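Local coordinates for mandelate racemase/muconate lactonizing protein (Thermobispora bispora, PDB 3VC5), which probably catalyses the magnesium-dependent dehydration of D-glucarate to 5-dehydro-4-deoxy-D-glucarate, as a member of the mandelate racemase/muconate lactonizing enzyme family, at residues V33-P38 against A407-Q412; Q48-R53 against Y413-I418; D160-S165 against H362-H367; L308-H313 against I333-H338. All coordinates share one frame; numbering follows the deposited sequence.

Contact 1 of 4, residues V33-P38 against A407-Q412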
loop_
_atom_site.group_PDB
_atom_site.type_symbol
_atom_site.label_atom_id
_atom_site.label_comp_id
_atom_site.label_asym_id
_atom_site.label_seq_id
_atom_site.Cartn_x
_atom_site.Cartn_y
_atom_site.Cartn_z
ATOM N N VAL A 33 17.635 4.065 -25.985
ATOM C CA VAL A 33 18.919 4.789 -25.881
ATOM C C VAL A 33 19.992 3.802 -25.461
ATOM O O VAL A 33 19.689 2.727 -24.873
ATOM C CB VAL A 33 18.858 5.943 -24.837
ATOM C CG1 VAL A 33 17.892 7.044 -25.292
ATOM C CG2 VAL A 33 18.501 5.421 -23.429
ATOM N N ALA A 34 21.239 4.130 -25.784
ATOM C CA ALA A 34 22.378 3.340 -25.292
ATOM C C ALA A 34 23.413 4.299 -24.773
ATOM O O ALA A 34 23.570 5.415 -25.317
ATOM C CB ALA A 34 22.980 2.459 -26.395
ATOM N N PHE A 35 24.132 3.884 -23.725
ATOM C CA PHE A 35 25.184 4.746 -23.171
ATOM C C PHE A 35 26.338 3.870 -22.668
ATOM O O PHE A 35 26.173 2.657 -22.519
ATOM C CB PHE A 35 24.622 5.660 -22.076
ATOM C CG PHE A 35 23.760 4.930 -21.074
ATOM C CD1 PHE A 35 24.356 4.308 -19.961
ATOM C CD2 PHE A 35 22.364 4.907 -21.219
ATOM C CE1 PHE A 35 23.546 3.593 -19.017
ATOM C CE2 PHE A 35 21.563 4.235 -20.303
ATOM C CZ PHE A 35 22.153 3.584 -19.195
ATOM N N ARG A 36 27.512 4.470 -22.465
ATOM C CA ARG A 36 28.729 3.719 -22.161
ATOM C C ARG A 36 28.698 3.190 -20.744
ATOM O O ARG A 36 28.207 3.883 -19.815
ATOM C CB ARG A 36 29.956 4.632 -22.336
ATOM C CG ARG A 36 30.149 5.055 -23.784
ATOM C CD ARG A 36 31.332 6.012 -23.959
ATOM N NE ARG A 36 31.273 7.138 -23.014
ATOM C CZ ARG A 36 30.604 8.274 -23.216
ATOM N NH1 ARG A 36 29.931 8.472 -24.351
ATOM N NH2 ARG A 36 30.614 9.223 -22.282
ATOM N N ASP A 37 29.221 1.972 -20.562
ATOM C CA ASP A 37 29.275 1.350 -19.251
ATOM C C ASP A 37 30.642 0.675 -19.141
ATOM O O ASP A 37 31.071 0.041 -20.093
ATOM C CB ASP A 37 28.206 0.243 -19.187
ATOM C CG ASP A 37 27.822 -0.139 -17.758
ATOM O OD1 ASP A 37 28.054 0.648 -16.828
ATOM O OD2 ASP A 37 27.238 -1.233 -17.574
ATOM N N PRO A 38 31.315 0.788 -17.982
ATOM C CA PRO A 38 32.612 0.082 -17.823
ATOM C C PRO A 38 32.442 -1.437 -17.705
ATOM O O PRO A 38 31.303 -1.924 -17.591
ATOM C CB PRO A 38 33.170 0.664 -16.508
ATOM C CG PRO A 38 32.386 1.919 -16.242
ATOM C CD PRO A 38 31.006 1.640 -16.813
ATOM N N ALA A 407 18.557 12.693 -28.286
ATOM C CA ALA A 407 18.940 12.378 -29.669
ATOM C C ALA A 407 20.339 11.752 -29.771
ATOM O O ALA A 407 20.539 10.796 -30.504
ATOM C CB ALA A 407 18.821 13.615 -30.578
ATOM N N VAL A 408 21.300 12.283 -29.018
ATOM C CA VAL A 408 22.664 11.724 -29.006
ATOM C C VAL A 408 22.607 10.247 -28.558
ATOM O O VAL A 408 23.221 9.364 -29.163
ATOM C CB VAL A 408 23.570 12.550 -28.072
ATOM C CG1 VAL A 408 24.895 11.818 -27.763
ATOM C CG2 VAL A 408 23.839 13.942 -28.695
ATOM N N MET A 409 21.863 9.974 -27.488
ATOM C CA MET A 409 21.864 8.597 -26.978
ATOM C C MET A 409 21.051 7.678 -27.839
ATOM O O MET A 409 21.333 6.488 -27.895
ATOM C CB MET A 409 21.373 8.498 -25.542
ATOM C CG MET A 409 22.319 9.062 -24.517
ATOM S SD MET A 409 21.819 8.421 -22.905
ATOM C CE MET A 409 22.889 9.456 -21.880
ATOM N N HIS A 410 20.032 8.211 -28.511
ATOM C CA HIS A 410 19.267 7.370 -29.429
ATOM C C HIS A 410 20.119 6.971 -30.649
ATOM O O HIS A 410 20.052 5.833 -31.128
ATOM C CB HIS A 410 17.975 8.052 -29.892
ATOM C CG HIS A 410 17.203 7.226 -30.863
ATOM N ND1 HIS A 410 16.609 6.021 -30.532
ATOM C CD2 HIS A 410 16.911 7.434 -32.172
ATOM C CE1 HIS A 410 15.995 5.528 -31.592
ATOM N NE2 HIS A 410 16.163 6.363 -32.599
ATOM N N GLU A 411 20.937 7.909 -31.138
ATOM C CA GLU A 411 21.813 7.612 -32.251
ATOM C C GLU A 411 22.818 6.535 -31.817
ATOM O O GLU A 411 23.126 5.625 -32.591
ATOM C CB GLU A 411 22.542 8.879 -32.711
ATOM C CG GLU A 411 23.307 8.737 -34.065
ATOM C CD GLU A 411 24.673 8.080 -33.898
ATOM O OE1 GLU A 411 25.267 8.203 -32.781
ATOM O OE2 GLU A 411 25.157 7.426 -34.869
ATOM N N GLN A 412 23.294 6.611 -30.571
ATOM C CA GLN A 412 24.210 5.588 -30.068
ATOM C C GLN A 412 23.512 4.227 -30.080
ATOM O O GLN A 412 24.096 3.230 -30.478
ATOM C CB GLN A 412 24.685 5.965 -28.661
ATOM C CG GLN A 412 25.675 7.136 -28.716
ATOM C CD GLN A 412 26.107 7.726 -27.379
ATOM O OE1 GLN A 412 26.984 8.607 -27.369
ATOM N NE2 GLN A 412 25.492 7.298 -26.260
#

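Contact 2 of 4, residues Q48-R53 against Y413-I418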
loop_
_atom_site.group_PDB
_atom_site.type_symbol
_atom_site.label_atom_id
_atom_site.label_comp_id
_atom_site.label_asym_id
_atom_site.label_seq_id
_atom_site.Cartn_x
_atom_site.Cartn_y
_atom_site.Cartn_z
ATOM N N GLN A 48 28.453 -5.255 -20.643
ATOM C CA GLN A 48 28.853 -4.931 -22.003
ATOM C C GLN A 48 29.215 -3.446 -22.121
ATOM O O GLN A 48 28.894 -2.652 -21.243
ATOM C CB GLN A 48 27.752 -5.304 -22.990
ATOM C CG GLN A 48 27.603 -6.818 -23.183
ATOM C CD GLN A 48 26.239 -7.190 -23.704
ATOM O OE1 GLN A 48 25.226 -7.000 -23.016
ATOM N NE2 GLN A 48 26.194 -7.720 -24.922
ATOM N N PRO A 49 29.861 -3.065 -23.227
ATOM C CA PRO A 49 30.316 -1.669 -23.320
ATOM C C PRO A 49 29.185 -0.632 -23.456
ATOM O O PRO A 49 29.407 0.578 -23.230
ATOM C CB PRO A 49 31.190 -1.650 -24.596
ATOM C CG PRO A 49 31.405 -3.051 -24.982
ATOM C CD PRO A 49 30.365 -3.921 -24.316
ATOM N N TRP A 50 28.013 -1.097 -23.861
ATOM C CA TRP A 50 26.807 -0.256 -23.924
ATOM C C TRP A 50 25.738 -0.848 -23.024
ATOM O O TRP A 50 25.488 -2.067 -23.082
ATOM C CB TRP A 50 26.250 -0.191 -25.344
ATOM C CG TRP A 50 27.196 0.396 -26.339
ATOM C CD1 TRP A 50 27.997 -0.292 -27.233
ATOM C CD2 TRP A 50 27.475 1.794 -26.547
ATOM N NE1 TRP A 50 28.730 0.603 -27.992
ATOM C CE2 TRP A 50 28.432 1.881 -27.585
ATOM C CE3 TRP A 50 27.001 2.977 -25.963
ATOM C CZ2 TRP A 50 28.931 3.104 -28.040
ATOM C CZ3 TRP A 50 27.491 4.187 -26.412
ATOM C CH2 TRP A 50 28.447 4.243 -27.455
ATOM N N ALA A 51 25.102 0.006 -22.219
ATOM C CA ALA A 51 23.907 -0.354 -21.468
ATOM C C ALA A 51 22.715 0.272 -22.209
ATOM O O ALA A 51 22.836 1.352 -22.791
ATOM C CB ALA A 51 23.985 0.163 -20.031
ATOM N N LEU A 52 21.582 -0.432 -22.221
ATOM C CA LEU A 52 20.392 0.007 -22.957
ATOM C C LEU A 52 19.316 0.483 -21.965
ATOM O O LEU A 52 19.168 -0.078 -20.870
ATOM C CB LEU A 52 19.824 -1.196 -23.712
ATOM C CG LEU A 52 20.807 -1.950 -24.629
ATOM C CD1 LEU A 52 20.128 -3.124 -25.326
ATOM C CD2 LEU A 52 21.460 -1.010 -25.651
ATOM N N ARG A 53 18.515 1.452 -22.392
ATOM C CA ARG A 53 17.333 1.901 -21.646
ATOM C C ARG A 53 16.286 2.324 -22.656
ATOM O O ARG A 53 16.607 2.544 -23.841
ATOM C CB ARG A 53 17.631 3.092 -20.708
ATOM C CG ARG A 53 18.633 2.807 -19.591
ATOM C CD ARG A 53 18.136 1.801 -18.568
ATOM N NE ARG A 53 17.402 2.419 -17.455
ATOM C CZ ARG A 53 16.912 1.714 -16.433
ATOM N NH1 ARG A 53 17.089 0.395 -16.418
ATOM N NH2 ARG A 53 16.226 2.308 -15.446
ATOM N N TYR A 413 22.273 4.177 -29.586
ATOM C CA TYR A 413 21.495 2.931 -29.642
ATOM C C TYR A 413 21.454 2.365 -31.053
ATOM O O TYR A 413 21.674 1.161 -31.263
ATOM C CB TYR A 413 20.057 3.184 -29.150
ATOM C CG TYR A 413 19.178 1.971 -29.299
ATOM C CD1 TYR A 413 19.162 0.984 -28.325
ATOM C CD2 TYR A 413 18.388 1.809 -30.434
ATOM C CE1 TYR A 413 18.335 -0.161 -28.466
ATOM C CE2 TYR A 413 17.574 0.684 -30.598
ATOM C CZ TYR A 413 17.564 -0.294 -29.614
ATOM O OH TYR A 413 16.760 -1.399 -29.792
ATOM N N GLU A 414 21.163 3.225 -32.028
ATOM C CA GLU A 414 21.018 2.751 -33.406
ATOM C C GLU A 414 22.246 1.970 -33.876
ATOM O O GLU A 414 22.104 0.939 -34.533
ATOM C CB GLU A 414 20.674 3.889 -34.386
ATOM C CG GLU A 414 19.230 4.397 -34.248
ATOM C CD GLU A 414 18.179 3.324 -34.584
ATOM O OE1 GLU A 414 18.144 2.845 -35.737
ATOM O OE2 GLU A 414 17.374 2.965 -33.695
ATOM N N ARG A 415 23.448 2.436 -33.541
ATOM C CA ARG A 415 24.647 1.781 -34.077
ATOM C C ARG A 415 25.512 1.037 -33.076
ATOM O O ARG A 415 26.600 0.619 -33.426
ATOM C CB ARG A 415 25.498 2.777 -34.863
ATOM C CG ARG A 415 25.585 4.110 -34.226
ATOM C CD ARG A 415 26.833 4.293 -33.403
ATOM N NE ARG A 415 26.982 5.688 -32.992
ATOM C CZ ARG A 415 27.843 6.116 -32.067
ATOM N NH1 ARG A 415 28.682 5.269 -31.465
ATOM N NH2 ARG A 415 27.878 7.395 -31.761
ATOM N N CYS A 416 25.014 0.790 -31.862
ATOM C CA CYS A 416 25.882 0.231 -30.830
ATOM C C CYS A 416 26.045 -1.282 -30.965
ATOM O O CYS A 416 26.932 -1.882 -30.334
ATOM C CB CYS A 416 25.368 0.605 -29.441
ATOM S SG CYS A 416 23.932 -0.378 -28.895
ATOM N N GLY A 417 25.191 -1.898 -31.777
ATOM C CA GLY A 417 25.314 -3.323 -32.078
ATOM C C GLY A 417 24.832 -4.237 -30.967
ATOM O O GLY A 417 25.084 -5.447 -31.014
ATOM N N ILE A 418 24.143 -3.677 -29.965
ATOM C CA ILE A 418 23.595 -4.497 -28.864
ATOM C C ILE A 418 22.107 -4.240 -28.773
ATOM O O ILE A 418 21.668 -3.100 -28.848
ATOM C CB ILE A 418 24.274 -4.190 -27.490
ATOM C CG1 ILE A 418 25.775 -4.516 -27.565
ATOM C CG2 ILE A 418 23.627 -5.020 -26.379
ATOM C CD1 ILE A 418 26.550 -4.116 -26.352
#

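Contact 3 of 4, residues D160-S165 against H362-H367. With PO4 (phosphate ion), chain B.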
loop_
_atom_site.group_PDB
_atom_site.type_symbol
_atom_site.label_atom_id
_atom_site.label_comp_id
_atom_site.label_asym_id
_atom_site.label_seq_id
_atom_site.Cartn_x
_atom_site.Cartn_y
_atom_site.Cartn_z
ATOM N N ASP A 160 14.789 15.024 3.788
ATOM C CA ASP A 160 15.111 16.025 2.774
ATOM C C ASP A 160 16.016 15.487 1.667
ATOM O O ASP A 160 16.007 16.021 0.551
ATOM C CB ASP A 160 15.784 17.252 3.408
ATOM C CG ASP A 160 14.839 18.068 4.258
ATOM O OD1 ASP A 160 13.604 17.931 4.104
ATOM O OD2 ASP A 160 15.335 18.877 5.075
ATOM N N ALA A 161 16.788 14.435 1.974
ATOM C CA ALA A 161 17.725 13.851 1.029
ATOM C C ALA A 161 17.739 12.334 1.224
ATOM O O ALA A 161 17.473 11.858 2.327
ATOM C CB ALA A 161 19.128 14.454 1.214
ATOM N N VAL A 162 18.040 11.590 0.161
ATOM C CA VAL A 162 18.000 10.128 0.180
ATOM C C VAL A 162 19.417 9.611 0.089
ATOM O O VAL A 162 20.102 9.832 -0.919
ATOM C CB VAL A 162 17.215 9.619 -1.027
ATOM C CG1 VAL A 162 17.342 8.101 -1.169
ATOM C CG2 VAL A 162 15.736 10.064 -0.922
ATOM N N PRO A 163 19.889 8.949 1.150
ATOM C CA PRO A 163 21.238 8.386 1.079
ATOM C C PRO A 163 21.343 7.228 0.092
ATOM O O PRO A 163 20.440 6.391 0.010
ATOM C CB PRO A 163 21.486 7.862 2.512
ATOM C CG PRO A 163 20.508 8.617 3.371
ATOM C CD PRO A 163 19.287 8.796 2.491
ATOM N N TYR A 164 22.476 7.196 -0.614
ATOM C CA TYR A 164 22.845 6.156 -1.554
ATOM C C TYR A 164 24.160 5.523 -1.112
ATOM O O TYR A 164 24.991 6.173 -0.473
ATOM C CB TYR A 164 22.942 6.685 -3.013
ATOM C CG TYR A 164 21.591 6.959 -3.650
ATOM C CD1 TYR A 164 20.938 5.970 -4.409
ATOM C CD2 TYR A 164 20.954 8.171 -3.453
ATOM C CE1 TYR A 164 19.684 6.205 -4.975
ATOM C CE2 TYR A 164 19.718 8.429 -4.016
ATOM C CZ TYR A 164 19.070 7.418 -4.759
ATOM O OH TYR A 164 17.851 7.678 -5.311
ATOM N N SER A 165 24.365 4.272 -1.508
ATOM C CA SER A 165 25.614 3.543 -1.276
ATOM C C SER A 165 26.590 3.721 -2.436
ATOM O O SER A 165 26.205 4.052 -3.574
ATOM C CB SER A 165 25.323 2.043 -1.086
ATOM O OG SER A 165 24.723 1.519 -2.265
ATOM N N HIS A 362 17.216 2.069 4.645
ATOM C CA HIS A 362 18.591 1.722 4.317
ATOM C C HIS A 362 19.025 2.566 3.124
ATOM O O HIS A 362 18.174 3.003 2.336
ATOM C CB HIS A 362 18.691 0.226 3.984
ATOM C CG HIS A 362 18.430 -0.665 5.156
ATOM N ND1 HIS A 362 19.428 -1.106 6.003
ATOM C CD2 HIS A 362 17.275 -1.182 5.638
ATOM C CE1 HIS A 362 18.900 -1.883 6.938
ATOM N NE2 HIS A 362 17.593 -1.937 6.745
ATOM N N ALA A 363 20.327 2.795 2.971
ATOM C CA ALA A 363 20.840 3.546 1.802
ATOM C C ALA A 363 20.400 2.825 0.534
ATOM O O ALA A 363 20.437 1.591 0.477
ATOM C CB ALA A 363 22.368 3.649 1.834
ATOM N N CYS A 364 19.942 3.573 -0.472
ATOM C CA CYS A 364 19.573 2.950 -1.738
ATOM C C CYS A 364 20.790 2.700 -2.604
ATOM O O CYS A 364 21.781 3.449 -2.554
ATOM C CB CYS A 364 18.604 3.844 -2.539
ATOM S SG CYS A 364 17.029 4.210 -1.740
ATOM N N ASP A 365 20.700 1.688 -3.470
ATOM C CA ASP A 365 21.772 1.450 -4.445
ATOM C C ASP A 365 21.599 2.359 -5.649
ATOM O O ASP A 365 20.480 2.708 -6.003
ATOM C CB ASP A 365 21.771 -0.004 -4.904
ATOM C CG ASP A 365 22.235 -0.955 -3.815
ATOM O OD1 ASP A 365 22.826 -0.503 -2.812
ATOM O OD2 ASP A 365 21.928 -2.160 -3.945
ATOM N N THR A 366 22.715 2.750 -6.266
ATOM C CA THR A 366 22.662 3.373 -7.591
ATOM C C THR A 366 23.938 3.080 -8.384
ATOM O O THR A 366 25.037 2.987 -7.801
ATOM C CB THR A 366 22.454 4.909 -7.523
ATOM O OG1 THR A 366 22.350 5.416 -8.865
ATOM C CG2 THR A 366 23.544 5.624 -6.736
ATOM N N HIS A 367 23.800 2.911 -9.701
ATOM C CA HIS A 367 24.952 2.775 -10.602
ATOM C C HIS A 367 25.470 4.135 -11.060
ATOM O O HIS A 367 26.414 4.207 -11.833
ATOM C CB HIS A 367 24.577 1.958 -11.830
ATOM C CG HIS A 367 24.400 0.486 -11.564
ATOM N ND1 HIS A 367 23.300 -0.040 -10.906
ATOM C CD2 HIS A 367 25.198 -0.569 -11.862
ATOM C CE1 HIS A 367 23.423 -1.359 -10.840
ATOM N NE2 HIS A 367 24.561 -1.705 -11.422
HETATM P P PO4 B . 24.158 -5.569 -12.114
HETATM O O1 PO4 B . 25.366 -6.352 -12.457
HETATM O O2 PO4 B . 24.475 -4.148 -12.527
HETATM O O3 PO4 B . 22.980 -6.042 -12.859
HETATM O O4 PO4 B . 23.932 -5.686 -10.694
HETATM O O HOH W 1 17.933 5.671 1.326
HETATM O O HOH W 2 27.165 4.158 -6.242
HETATM O O HOH W 3 25.001 1.757 -4.777
#

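Contact 4 of 4, residues L308-H313 against I333-H338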
loop_
_atom_site.group_PDB
_atom_site.type_symbol
_atom_site.label_atom_id
_atom_site.label_comp_id
_atom_site.label_asym_id
_atom_site.label_seq_id
_atom_site.Cartn_x
_atom_site.Cartn_y
_atom_site.Cartn_z
ATOM N N LEU A 308 14.339 -6.555 1.998
ATOM C CA LEU A 308 13.953 -6.617 0.583
ATOM C C LEU A 308 14.531 -5.374 -0.122
ATOM O O LEU A 308 14.325 -4.254 0.361
ATOM C CB LEU A 308 12.425 -6.584 0.414
ATOM C CG LEU A 308 11.946 -6.597 -1.037
ATOM C CD1 LEU A 308 12.411 -7.897 -1.734
ATOM C CD2 LEU A 308 10.416 -6.455 -1.078
ATOM N N LEU A 309 15.218 -5.561 -1.250
ATOM C CA LEU A 309 15.588 -4.416 -2.101
ATOM C C LEU A 309 14.399 -4.234 -3.037
ATOM O O LEU A 309 14.157 -5.061 -3.916
ATOM C CB LEU A 309 16.859 -4.700 -2.915
ATOM C CG LEU A 309 18.191 -4.444 -2.186
ATOM C CD1 LEU A 309 18.449 -5.459 -1.052
ATOM C CD2 LEU A 309 19.347 -4.452 -3.173
ATOM N N ILE A 310 13.628 -3.185 -2.810
ATOM C CA ILE A 310 12.518 -2.845 -3.695
ATOM C C ILE A 310 13.117 -2.223 -4.976
ATOM O O ILE A 310 14.280 -1.769 -5.001
ATOM C CB ILE A 310 11.588 -1.841 -2.977
ATOM C CG1 ILE A 310 10.202 -1.787 -3.614
ATOM C CG2 ILE A 310 12.183 -0.430 -2.979
ATOM C CD1 ILE A 310 9.440 -3.107 -3.448
ATOM N N ASP A 311 12.327 -2.188 -6.040
ATOM C CA ASP A 311 12.797 -1.609 -7.297
ATOM C C ASP A 311 11.568 -1.310 -8.127
ATOM O O ASP A 311 10.879 -2.248 -8.569
ATOM C CB ASP A 311 13.772 -2.552 -8.030
ATOM C CG ASP A 311 14.308 -1.950 -9.319
ATOM O OD1 ASP A 311 13.584 -1.101 -9.929
ATOM O OD2 ASP A 311 15.394 -2.383 -9.786
ATOM N N HIS A 312 11.234 -0.031 -8.260
ATOM C CA HIS A 312 9.979 0.334 -8.940
ATOM C C HIS A 312 9.967 -0.110 -10.382
ATOM O O HIS A 312 8.878 -0.189 -10.995
ATOM C CB HIS A 312 9.695 1.832 -8.831
ATOM C CG HIS A 312 10.509 2.694 -9.756
ATOM N ND1 HIS A 312 11.691 3.284 -9.366
ATOM C CD2 HIS A 312 10.297 3.082 -11.046
ATOM C CE1 HIS A 312 12.181 3.995 -10.369
ATOM N NE2 HIS A 312 11.330 3.933 -11.387
ATOM N N HIS A 313 11.152 -0.378 -10.959
ATOM C CA HIS A 313 11.197 -0.749 -12.381
ATOM C C HIS A 313 10.635 -2.138 -12.633
ATOM O O HIS A 313 10.281 -2.459 -13.768
ATOM C CB HIS A 313 12.630 -0.686 -12.936
ATOM C CG HIS A 313 13.273 0.663 -12.800
ATOM N ND1 HIS A 313 14.019 1.002 -11.700
ATOM C CD2 HIS A 313 13.333 1.724 -13.647
ATOM C CE1 HIS A 313 14.493 2.242 -11.860
ATOM N NE2 HIS A 313 14.063 2.705 -13.025
ATOM N N ILE A 333 10.069 -6.941 7.618
ATOM C CA ILE A 333 11.088 -7.000 6.576
ATOM C C ILE A 333 11.452 -5.561 6.257
ATOM O O ILE A 333 10.586 -4.759 5.921
ATOM C CB ILE A 333 10.552 -7.698 5.304
ATOM C CG1 ILE A 333 10.249 -9.173 5.623
ATOM C CG2 ILE A 333 11.546 -7.582 4.129
ATOM C CD1 ILE A 333 9.438 -9.888 4.587
ATOM N N GLU A 334 12.714 -5.225 6.410
ATOM C CA GLU A 334 13.149 -3.840 6.128
ATOM C C GLU A 334 13.380 -3.622 4.639
ATOM O O GLU A 334 13.456 -4.583 3.890
ATOM C CB GLU A 334 14.375 -3.495 6.953
ATOM C CG GLU A 334 14.036 -3.468 8.408
ATOM C CD GLU A 334 15.236 -3.404 9.281
ATOM O OE1 GLU A 334 16.363 -3.207 8.760
ATOM O OE2 GLU A 334 15.041 -3.550 10.503
ATOM N N LEU A 335 13.476 -2.358 4.217
ATOM C CA LEU A 335 13.620 -2.052 2.799
ATOM C C LEU A 335 14.889 -1.350 2.449
ATOM O O LEU A 335 15.310 -0.397 3.144
ATOM C CB LEU A 335 12.459 -1.200 2.290
ATOM C CG LEU A 335 11.531 -1.879 1.258
ATOM C CD1 LEU A 335 10.794 -3.037 1.827
ATOM C CD2 LEU A 335 10.534 -0.881 0.668
ATOM N N SER A 336 15.487 -1.822 1.361
ATOM C CA SER A 336 16.537 -1.089 0.685
ATOM C C SER A 336 16.060 -0.915 -0.765
ATOM O O SER A 336 14.861 -1.068 -1.043
ATOM C CB SER A 336 17.849 -1.880 0.757
ATOM O OG SER A 336 18.921 -1.162 0.176
ATOM N N MET A 337 16.968 -0.605 -1.691
ATOM C CA MET A 337 16.532 -0.411 -3.075
ATOM C C MET A 337 17.606 -0.914 -4.014
ATOM O O MET A 337 18.762 -0.533 -3.890
ATOM C CB MET A 337 16.287 1.084 -3.359
ATOM C CG MET A 337 15.617 1.354 -4.719
ATOM S SD MET A 337 15.215 3.091 -5.037
ATOM C CE MET A 337 13.947 3.382 -3.789
ATOM N N HIS A 338 17.202 -1.746 -4.967
ATOM C CA HIS A 338 18.059 -2.302 -6.003
ATOM C C HIS A 338 18.150 -1.316 -7.176
ATOM O O HIS A 338 17.165 -0.609 -7.514
ATOM C CB HIS A 338 17.475 -3.658 -6.461
ATOM C CG HIS A 338 18.020 -4.155 -7.772
ATOM N ND1 HIS A 338 17.437 -3.856 -8.999
ATOM C CD2 HIS A 338 19.097 -4.939 -8.045
ATOM C CE1 HIS A 338 18.135 -4.442 -9.967
ATOM N NE2 HIS A 338 19.157 -5.095 -9.411
#

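Contact 1 of 4, residues V33-P38 against A407-Q412
Ala34 is held to the helix through both of its backbone polar atoms. Its N donates to Met409 O (3.2 Å) in a nearly straight bond, although the donor stands well above the carbonyl plane. Its O accepts from Gln412 NE2 at 2.9 Å, in the plane of the Gln412 amide. Gln412 CG lies anti to its own carbonyl carbon (chi1 -73°), and the extended chain beyond it carries the amide alongside the strand. With an alanine at Gln412, Ala34 O would probably lose this donor and a gap would open beside the strand edge. Beside these bonds the Met409 side chain lies across the strand: its CB packs on Val33 CB at 3.7 Å, and its SD approaches Phe35 CD2 (3.9 Å) obliquely, a Met-aromatic contact. His410 turns from the strand, and its ND1 bonds to Pro32 O. Strand segment 33-36 crosses helix segment 407-412 almost at a right angle (89°), their axes 5.5 Å apart. On its other edge the strand pairs with strand 50-60 through backbone bonds of Val33 with Arg53 and Phe35 with Ala51; the helix sits against the outer edge of strand 25-36, an outermost strand of the three-stranded antiparallel sheet.

Contact 2 of 4, residues Q48-R53 against Y413-I418
Where helix 403-415 runs out beside the three-stranded sheet of the N-terminal domain, Trp50 takes Cys416 onto its indole. Cys416 CB stands over one face of the five-membered ring, 3.5 Å from its centroid and 7° off the normal, a CH-pi contact. The sulfur sits between the backbone N and the carbonyl carbon (chi1 77°), obliquely to the same ring; there it accepts from Ile418 N at 3.5 Å and touches Leu52 CD2. Arg415 NH1 approaches the six-membered part of the indole at Trp50 CZ2 (4.1 Å), the guanidinium plane nearly perpendicular to the ring, while Arg415 NH2 is bound in a salt bridge to Glu411. Ile418 fills the space between Gln48 and Leu52: its CD1 reaches Gln48 CB at 3.8 Å and lies at the edge of the Trp50 ring, and its CG2 meets Leu52 CD1 at 4.1 Å. Gln48 OE1 bonds to Asp422 N. Leu52 CD2 also touches Tyr413 CD1 (4.1 Å), the two side chains crossing at about a right angle. No hydrogen bond joins the two segments. This is mainly apolar packing of the turn after helix 403-415, with Gly417 at positive phi, on the antiparallel sheet of the N-terminal capping domain typical of the enolase superfamily.

Contact 3 of 4, residues D160-S165 against H362-H367
Along its CD1-CE1 flank the Tyr164 ring lies between Cys364 and Thr366, which approach from opposite sides of its plane. Its CE1 touches Cys364 CB at 3.6 Å and its CD1 touches Thr366 CG2 at 3.5 Å. Cys364 SG stands obliquely to the ring in a Cys sulfur-aromatic contact, and also packs on Val162 CG1 (3.9 Å). Tyr164 CG lies anti to the carbonyl carbon (chi1 -74°), which swings the ring between these neighbours and its OH into a hydrogen bond with Thr351 OG1. Replacing Tyr164 with an alanine would probably open a gap beside Cys364 and Thr366 and leave Thr351 OG1 without this partner. Around this core the backbones form a single bridge, in which Cys364 N donates to Pro163 O (2.9 Å) and Ser165 N to Cys364 O (2.9 Å). At the polar edge Ser165 OG donates to Asp365 OD1 at 2.8 Å, on its anti side. Asp365 OD2 also forms a salt bridge with Lys209 and OD1 one with Arg237. His367 NE2 donates to O2 (2.7 Å) of a phosphate, probably from the crystallisation liquor, that Lys211, a predicted proton acceptor, also binds. The contact ties the loop after helix 344-355 to strand 161-169 of the barrel, beside the site with Glu264 and His338; the touching parts cross steeply (73°). Helix 344-355 packs on Val162 and Tyr164, and strand 388-390 pairs through the backbone bond of Val162 with Val389.

Contact 4 of 4, residues L308-H313 against I333-H338
Leu309 lays its side chain over the start of His338 and beside Ser336: its CB meets His338 CB at 3.7 Å, its CG meets Ser336 CB at 3.9 Å, and the Leu309 and His338 side chains cross at about a right angle. On the other face of the sheet Ile310 CB packs against Leu335 CD2 (3.9 Å), while before the strand Ile333 CG2 packs on Leu308 CB. The two strands run parallel in register, Leu308 paired with Leu335 and Ile310 with Met337, through the bonds Leu308 N to Glu334 O, Ser336 N to Leu308 O, Ile310 N to Ser336 O and His338 N to Ile310 O (2.9 Å). Where the strands end, Asp311 CG lies anti to its backbone N (chi1 -178°), and this sends the carboxylate toward both histidines. His338 ND1 donates to the anti lone pair of Asp311 OD2 at 2.6 Å, nearly straight and in the plane of the imidazole, which probably restrains the rotation of the ring. Asp311 OD1 accepts from His313 N (2.7 Å), an N-cap bond to the short, weakly bonded helix that follows, and from His313 ND1 (2.8 Å). His338 is predicted to be a proton acceptor and lies beside Asn287, which binds magnesium in this protein, though none is bound to this chain. The strands, linked through helices 312-315 and 318-330, form a beta-alpha-beta crossover of the modified TIM barrel, (β/α)7β, of the enolase superfamily, with the Asp311-His338 pair at their C-terminal ends.

Overall arrangement
Contacts 1 and 2 are neighbours: helix 403-415 and the turn after it lie against strands 25-36 and 50-60, adjacent strands of the N-terminal sheet. Contact 1 is partly buried and bonded through a strand backbone, whereas contact 2 is a surface contact made by apolar packing around an indole. Contacts 3 and 4 are buried in the barrel, their centres about 11 Å apart, and they join where Asp365 N meets Met337 O and His362 NE2 meets Glu334 OE1. Both combine backbone pairing with carboxylates that serve several donors; contact 4 holds the predicted catalytic histidine and contact 3 lies beside it, both near the magnesium-binding residues. Arg53 of contact 2 reaches His313 of contact 4, so the sheet domain touches the barrel there.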